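Local coordinates for protein protease VII (Escherichia coli, PDB 1I78) that cleaves polypeptides, preferentially between paired basic residues, as an omptin-family beta-barrel protease of the bacterial outer membrane, at residues A[228-234]-A[251-257]; A[12-18]-A[290-296]. The protein carries 3 engineered substitutions. One frame throughout, in Å; residues are numbered along the deposited sequence.

Contact 1 of 2, residues A[228-234]-A[251-257]; sequences QNYYSVA and GAWNRVT
Val233 meets the indole of Trp253 across an antiparallel pair of strands whose local directions lie 172° apart. Val233 CG2 sits at the ring edge, near its plane, 3.9 Å from Trp253 CE3. With CG anti to the backbone N (chi1 167°), Trp253 reaches across the neighbouring strand, so that CZ3 also approaches Tyr231 CB obliquely at 4.2 Å. The Tyr231 ring turns its own edge to Thr257, CE1 lying 3.7 Å from OG1. Arg255, on the same face, leads its guanidinium away to a salt bridge with Glu283, while the Tyr231 ring meets Tyr200 and the Trp253 ring meets Phe287, on the strands flanking the pair.

The other face includes Tyr230, Ser232, Asn254 and Val256, with Ala234 and Ala252 touching CB to CB. Here the Tyr230 ring slants over strand 251-257, with CE1 3.7 Å from Asn254 CB and CD1 near Val256 CG2; ring and amide planes are 40° apart. The Asn254 amide is engaged further on, its OD1 accepting from Asn286 ND2.

At the end of the pairing, the extended Gln228 chain crosses Val256 CG1 at about a right angle and brings NE2 to Thr257 O at 2.6 Å. That carbonyl receives a second donor, a water that itself accepts from Asn229 N. Gln228 is tied further by Ser206 OG at its OE1 and by Ile282 O at its NE2. Along the middle, paired N-H...O bonds join Tyr231 to Arg255 and Val233 to Trp253, the Trp253 N to Val233 O bond spanning 2.9 Å.

The tryptophan side thus combines rings and Val233 with the Arg255-Glu283 salt bridge, consistent with an outer barrel wall, whereas the tyrosine-asparagine side, with Gln228, sends its amides into separate hydrogen bonds with adjacent strands, consistent with the interior.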
loop_
_atom_site.group_PDB
_atom_site.type_symbol
_atom_site.label_atom_id
_atom_site.label_comp_id
_atom_site.label_asym_id
_atom_site.label_seq_id
_atom_site.Cartn_x
_atom_site.Cartn_y
_atom_site.Cartn_z
ATOM N N GLN A 228 10.006 8.950 -2.864
ATOM C CA GLN A 228 9.514 8.487 -1.583
ATOM C C GLN A 228 10.138 7.130 -1.219
ATOM O O GLN A 228 10.414 6.307 -2.092
ATOM C CB GLN A 228 7.984 8.412 -1.683
ATOM C CG GLN A 228 7.252 8.147 -0.400
ATOM C CD GLN A 228 5.858 8.749 -0.405
ATOM O OE1 GLN A 228 5.145 8.704 -1.415
ATOM N NE2 GLN A 228 5.458 9.310 0.730
ATOM N N ASN A 229 10.368 6.900 0.067
ATOM C CA ASN A 229 10.967 5.650 0.524
ATOM C C ASN A 229 9.946 4.534 0.733
ATOM O O ASN A 229 8.787 4.772 1.099
ATOM C CB ASN A 229 11.752 5.877 1.818
ATOM C CG ASN A 229 13.015 6.709 1.599
ATOM O OD1 ASN A 229 13.324 7.595 2.391
ATOM N ND2 ASN A 229 13.756 6.414 0.527
ATOM N N TYR A 230 10.398 3.313 0.478
ATOM C CA TYR A 230 9.581 2.128 0.619
ATOM C C TYR A 230 10.433 1.028 1.223
ATOM O O TYR A 230 11.616 0.893 0.901
ATOM C CB TYR A 230 9.059 1.681 -0.744
ATOM C CG TYR A 230 8.517 0.284 -0.746
ATOM C CD1 TYR A 230 7.299 -0.013 -0.138
ATOM C CD2 TYR A 230 9.222 -0.755 -1.359
ATOM C CE1 TYR A 230 6.789 -1.305 -0.143
ATOM C CE2 TYR A 230 8.726 -2.053 -1.373
ATOM C CZ TYR A 230 7.504 -2.323 -0.767
ATOM O OH TYR A 230 6.987 -3.604 -0.815
ATOM N N TYR A 231 9.840 0.257 2.124
ATOM C CA TYR A 231 10.565 -0.836 2.739
ATOM C C TYR A 231 9.622 -2.009 2.781
ATOM O O TYR A 231 8.409 -1.840 2.851
ATOM C CB TYR A 231 11.024 -0.496 4.173
ATOM C CG TYR A 231 11.719 0.842 4.305
ATOM C CD1 TYR A 231 10.981 2.027 4.418
ATOM C CD2 TYR A 231 13.114 0.937 4.282
ATOM C CE1 TYR A 231 11.609 3.275 4.502
ATOM C CE2 TYR A 231 13.761 2.189 4.365
ATOM C CZ TYR A 231 12.995 3.354 4.475
ATOM O OH TYR A 231 13.606 4.592 4.565
ATOM N N SER A 232 10.185 -3.204 2.743
ATOM C CA SER A 232 9.378 -4.402 2.801
ATOM C C SER A 232 10.133 -5.546 3.468
ATOM O O SER A 232 11.336 -5.697 3.265
ATOM C CB SER A 232 8.967 -4.810 1.399
ATOM O OG SER A 232 8.099 -5.912 1.479
ATOM N N VAL A 233 9.425 -6.330 4.276
ATOM C CA VAL A 233 10.005 -7.487 4.947
ATOM C C VAL A 233 9.016 -8.640 4.864
ATOM O O VAL A 233 7.867 -8.510 5.280
ATOM C CB VAL A 233 10.302 -7.208 6.437
ATOM C CG1 VAL A 233 10.812 -8.478 7.113
ATOM C CG2 VAL A 233 11.340 -6.101 6.565
ATOM N N ALA A 234 9.447 -9.765 4.307
ATOM C CA ALA A 234 8.564 -10.924 4.209
ATOM C C ALA A 234 9.321 -12.196 4.591
ATOM O O ALA A 234 10.512 -12.326 4.304
ATOM C CB ALA A 234 7.979 -11.042 2.787
ATOM N N GLY A 251 4.199 -14.282 5.758
ATOM C CA GLY A 251 3.818 -13.026 6.373
ATOM C C GLY A 251 4.658 -11.881 5.813
ATOM O O GLY A 251 5.899 -11.933 5.817
ATOM N N ALA A 252 3.985 -10.837 5.338
ATOM C CA ALA A 252 4.670 -9.686 4.757
ATOM C C ALA A 252 4.221 -8.331 5.301
ATOM O O ALA A 252 3.037 -8.071 5.507
ATOM C CB ALA A 252 4.502 -9.701 3.251
ATOM N N TRP A 253 5.200 -7.467 5.519
ATOM C CA TRP A 253 4.972 -6.122 6.010
ATOM C C TRP A 253 5.579 -5.181 4.989
ATOM O O TRP A 253 6.570 -5.509 4.341
ATOM C CB TRP A 253 5.686 -5.913 7.340
ATOM C CG TRP A 253 5.770 -4.466 7.760
ATOM C CD1 TRP A 253 4.778 -3.715 8.320
ATOM C CD2 TRP A 253 6.918 -3.608 7.668
ATOM N NE1 TRP A 253 5.236 -2.447 8.591
ATOM C CE2 TRP A 253 6.546 -2.353 8.202
ATOM C CE3 TRP A 253 8.230 -3.780 7.187
ATOM C CZ2 TRP A 253 7.442 -1.266 8.277
ATOM C CZ3 TRP A 253 9.131 -2.691 7.261
ATOM C CH2 TRP A 253 8.725 -1.454 7.805
ATOM N N ASN A 254 4.989 -4.014 4.824
ATOM C CA ASN A 254 5.575 -3.070 3.904
ATOM C C ASN A 254 5.111 -1.684 4.261
ATOM O O ASN A 254 3.990 -1.493 4.715
ATOM C CB ASN A 254 5.234 -3.421 2.449
ATOM C CG ASN A 254 3.778 -3.329 2.168
ATOM O OD1 ASN A 254 3.190 -2.249 2.259
ATOM N ND2 ASN A 254 3.167 -4.464 1.829
ATOM N N ARG A 255 6.000 -0.719 4.086
ATOM C CA ARG A 255 5.677 0.650 4.419
ATOM C C ARG A 255 6.167 1.660 3.405
ATOM O O ARG A 255 7.232 1.496 2.789
ATOM C CB ARG A 255 6.277 1.001 5.779
ATOM C CG ARG A 255 6.087 2.457 6.161
ATOM C CD ARG A 255 6.521 2.722 7.590
ATOM N NE ARG A 255 6.298 4.110 7.987
ATOM C CZ ARG A 255 5.125 4.739 7.901
ATOM N NH1 ARG A 255 4.050 4.107 7.425
ATOM N NH2 ARG A 255 5.029 6.009 8.285
ATOM N N VAL A 256 5.365 2.702 3.231
ATOM C CA VAL A 256 5.733 3.808 2.361
ATOM C C VAL A 256 5.790 5.005 3.292
ATOM O O VAL A 256 4.766 5.458 3.790
ATOM C CB VAL A 256 4.702 4.067 1.258
ATOM C CG1 VAL A 256 4.989 5.412 0.599
ATOM C CG2 VAL A 256 4.767 2.970 0.241
ATOM N N THR A 257 6.993 5.493 3.543
ATOM C CA THR A 257 7.197 6.625 4.434
ATOM C C THR A 257 6.606 7.921 3.896
ATOM O O THR A 257 6.641 8.194 2.696
ATOM C CB THR A 257 8.695 6.815 4.705
ATOM O OG1 THR A 257 9.141 5.762 5.560
ATOM C CG2 THR A 257 8.961 8.131 5.393
HETATM O O HOH W 1 9.704 8.861 2.078
#

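Contact 2 of 2, residues A[12-18]-A[290-296]; sequences INADISL and TAGLKYT
Ser17 and Thr290 join hydroxyl to hydroxyl where the first and last strands of the omptin beta barrel meet and close it, their short segments running antiparallel at 166°. Ser17 OG and Thr290 OG1 are hydrogen-bonded at 2.6 Å, and OG lies between its backbone N and carbonyl carbon (chi1 78°), which turns it to the threonine. Further along the same face, the extended chain of Lys294 passes Asn13 obliquely, CE lying 3.4 Å from Asn13 OD1. Asp15 OD2 approaches the root of that chain at a slant, 4.0 Å from Lys294 CB, but stays 5.8 Å from NZ, so no salt bridge forms.

A second shell positions two of these groups: Asn57 ND2 donates to Asn13 OD1, and Tyr248 OH bonds to Asp15 OD1, one from each strand flanking the pair. On the opposite face Ala14, Ile16, Leu18, Ala291, Leu293 and Tyr295 lie mostly at the surface, as expected of residues that may face lipid; the side chain of Ile16 is about 6 Å from a bound octyl glucoside.

Between the two faces, six backbone bonds fix the register in reciprocal pairs; the pair at Leu18 is made by Leu18 N to Ala291 O (2.9 Å) and Ala291 N to Leu18 O (3.0 Å).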
loop_
_atom_site.group_PDB
_atom_site.type_symbol
_atom_site.label_atom_id
_atom_site.label_comp_id
_atom_site.label_asym_id
_atom_site.label_seq_id
_atom_site.Cartn_x
_atom_site.Cartn_y
_atom_site.Cartn_z
ATOM N N ILE A 12 10.443 -23.801 -14.582
ATOM C CA ILE A 12 9.377 -22.874 -14.234
ATOM C C ILE A 12 8.630 -23.355 -13.000
ATOM O O ILE A 12 8.525 -24.556 -12.746
ATOM C CB ILE A 12 8.368 -22.728 -15.395
ATOM C CG1 ILE A 12 9.097 -22.272 -16.660
ATOM C CG2 ILE A 12 7.277 -21.724 -15.027
ATOM C CD1 ILE A 12 8.202 -22.147 -17.874
ATOM N N ASN A 13 8.127 -22.410 -12.219
ATOM C CA ASN A 13 7.361 -22.760 -11.040
ATOM C C ASN A 13 6.263 -21.735 -10.888
ATOM O O ASN A 13 6.456 -20.569 -11.205
ATOM C CB ASN A 13 8.252 -22.810 -9.790
ATOM C CG ASN A 13 8.690 -21.443 -9.312
ATOM O OD1 ASN A 13 7.881 -20.638 -8.866
ATOM N ND2 ASN A 13 9.984 -21.181 -9.393
ATOM N N ALA A 14 5.099 -22.191 -10.444
ATOM C CA ALA A 14 3.949 -21.321 -10.252
ATOM C C ALA A 14 3.663 -21.231 -8.756
ATOM O O ALA A 14 4.024 -22.124 -7.989
ATOM C CB ALA A 14 2.746 -21.875 -10.996
ATOM N N ASP A 15 3.001 -20.156 -8.353
ATOM C CA ASP A 15 2.705 -19.926 -6.954
ATOM C C ASP A 15 1.317 -19.313 -6.833
ATOM O O ASP A 15 1.079 -18.217 -7.334
ATOM C CB ASP A 15 3.751 -18.961 -6.393
ATOM C CG ASP A 15 3.723 -18.871 -4.885
ATOM O OD1 ASP A 15 2.617 -18.730 -4.311
ATOM O OD2 ASP A 15 4.818 -18.924 -4.278
ATOM N N ILE A 16 0.409 -20.024 -6.172
ATOM C CA ILE A 16 -0.950 -19.538 -5.977
ATOM C C ILE A 16 -1.262 -19.581 -4.485
ATOM O O ILE A 16 -0.969 -20.571 -3.811
ATOM C CB ILE A 16 -1.975 -20.413 -6.729
ATOM C CG1 ILE A 16 -3.369 -19.800 -6.614
ATOM C CG2 ILE A 16 -1.991 -21.825 -6.150
ATOM C CD1 ILE A 16 -3.500 -18.463 -7.299
ATOM N N SER A 17 -1.840 -18.513 -3.952
ATOM C CA SER A 17 -2.145 -18.518 -2.530
ATOM C C SER A 17 -3.307 -17.622 -2.169
ATOM O O SER A 17 -3.718 -16.763 -2.951
ATOM C CB SER A 17 -0.918 -18.106 -1.714
ATOM O OG SER A 17 -0.721 -16.703 -1.736
ATOM N N LEU A 18 -3.836 -17.844 -0.969
ATOM C CA LEU A 18 -4.959 -17.076 -0.459
ATOM C C LEU A 18 -4.607 -16.478 0.885
ATOM O O LEU A 18 -3.725 -16.968 1.588
ATOM C CB LEU A 18 -6.188 -17.968 -0.314
ATOM C CG LEU A 18 -6.759 -18.462 -1.645
ATOM C CD1 LEU A 18 -7.972 -19.358 -1.399
ATOM C CD2 LEU A 18 -7.143 -17.254 -2.497
ATOM N N THR A 290 -0.578 -14.853 4.209
ATOM C CA THR A 290 -0.990 -15.757 3.164
ATOM C C THR A 290 -0.501 -17.189 3.326
ATOM O O THR A 290 0.454 -17.474 4.056
ATOM C CB THR A 290 -0.495 -15.225 1.805
ATOM O OG1 THR A 290 -0.850 -16.144 0.776
ATOM C CG2 THR A 290 1.039 -15.071 1.800
ATOM N N ALA A 291 -1.182 -18.090 2.634
ATOM C CA ALA A 291 -0.830 -19.500 2.625
ATOM C C ALA A 291 -1.156 -20.027 1.222
ATOM O O ALA A 291 -2.159 -19.628 0.609
ATOM C CB ALA A 291 -1.618 -20.250 3.684
ATOM N N GLY A 292 -0.299 -20.902 0.707
ATOM C CA GLY A 292 -0.530 -21.444 -0.616
ATOM C C GLY A 292 0.462 -22.503 -1.062
ATOM O O GLY A 292 1.149 -23.115 -0.243
ATOM N N LEU A 293 0.549 -22.693 -2.377
ATOM C CA LEU A 293 1.410 -23.712 -2.972
ATOM C C LEU A 293 2.335 -23.257 -4.099
ATOM O O LEU A 293 1.944 -22.506 -4.987
ATOM C CB LEU A 293 0.528 -24.851 -3.484
ATOM C CG LEU A 293 1.020 -25.687 -4.662
ATOM C CD1 LEU A 293 2.117 -26.642 -4.207
ATOM C CD2 LEU A 293 -0.164 -26.436 -5.244
ATOM N N LYS A 294 3.571 -23.736 -4.053
ATOM C CA LYS A 294 4.556 -23.420 -5.076
ATOM C C LYS A 294 4.891 -24.720 -5.813
ATOM O O LYS A 294 5.537 -25.612 -5.263
ATOM C CB LYS A 294 5.810 -22.821 -4.441
ATOM C CG LYS A 294 6.807 -22.302 -5.450
ATOM C CD LYS A 294 8.008 -21.653 -4.782
ATOM C CE LYS A 294 9.119 -21.397 -5.808
ATOM N NZ LYS A 294 10.282 -20.645 -5.247
ATOM N N TYR A 295 4.426 -24.817 -7.058
ATOM C CA TYR A 295 4.631 -25.998 -7.895
ATOM C C TYR A 295 5.747 -25.791 -8.918
ATOM O O TYR A 295 5.661 -24.907 -9.767
ATOM C CB TYR A 295 3.331 -26.326 -8.636
ATOM C CG TYR A 295 3.286 -27.702 -9.254
ATOM C CD1 TYR A 295 4.449 -28.328 -9.713
ATOM C CD2 TYR A 295 2.077 -28.386 -9.381
ATOM C CE1 TYR A 295 4.415 -29.600 -10.275
ATOM C CE2 TYR A 295 2.027 -29.664 -9.946
ATOM C CZ TYR A 295 3.203 -30.264 -10.388
ATOM O OH TYR A 295 3.170 -31.533 -10.924
ATOM N N THR A 296 6.789 -26.610 -8.845
ATOM C CA THR A 296 7.893 -26.512 -9.795
ATOM C C THR A 296 7.762 -27.570 -10.886
ATOM O O THR A 296 8.121 -28.726 -10.685
ATOM C CB THR A 296 9.257 -26.681 -9.096
ATOM O OG1 THR A 296 9.545 -25.509 -8.327
ATOM C CG2 THR A 296 10.368 -26.889 -10.117
#

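In the fold
Both contacts belong to one curled antiparallel sheet, the wall of the barrel, with centres 22 Å apart and nearest atoms about 5 Å apart without touching. Contact 1 lies in the hairpin of strands 219-242 and 245-267, neighbours in sequence; contact 2 joins strand 12-31 to strand 272-296, at the two ends of the chain. Strands 245-267 and 272-296 are adjacent in the sheet, and this adjacency links the two sites. Along the chain, contact 1 is nested inside the 271 residues between the segments of contact 2. Sequence-local pairing therefore builds the wall, whereas the long-range pairing seals it into a closed cylinder.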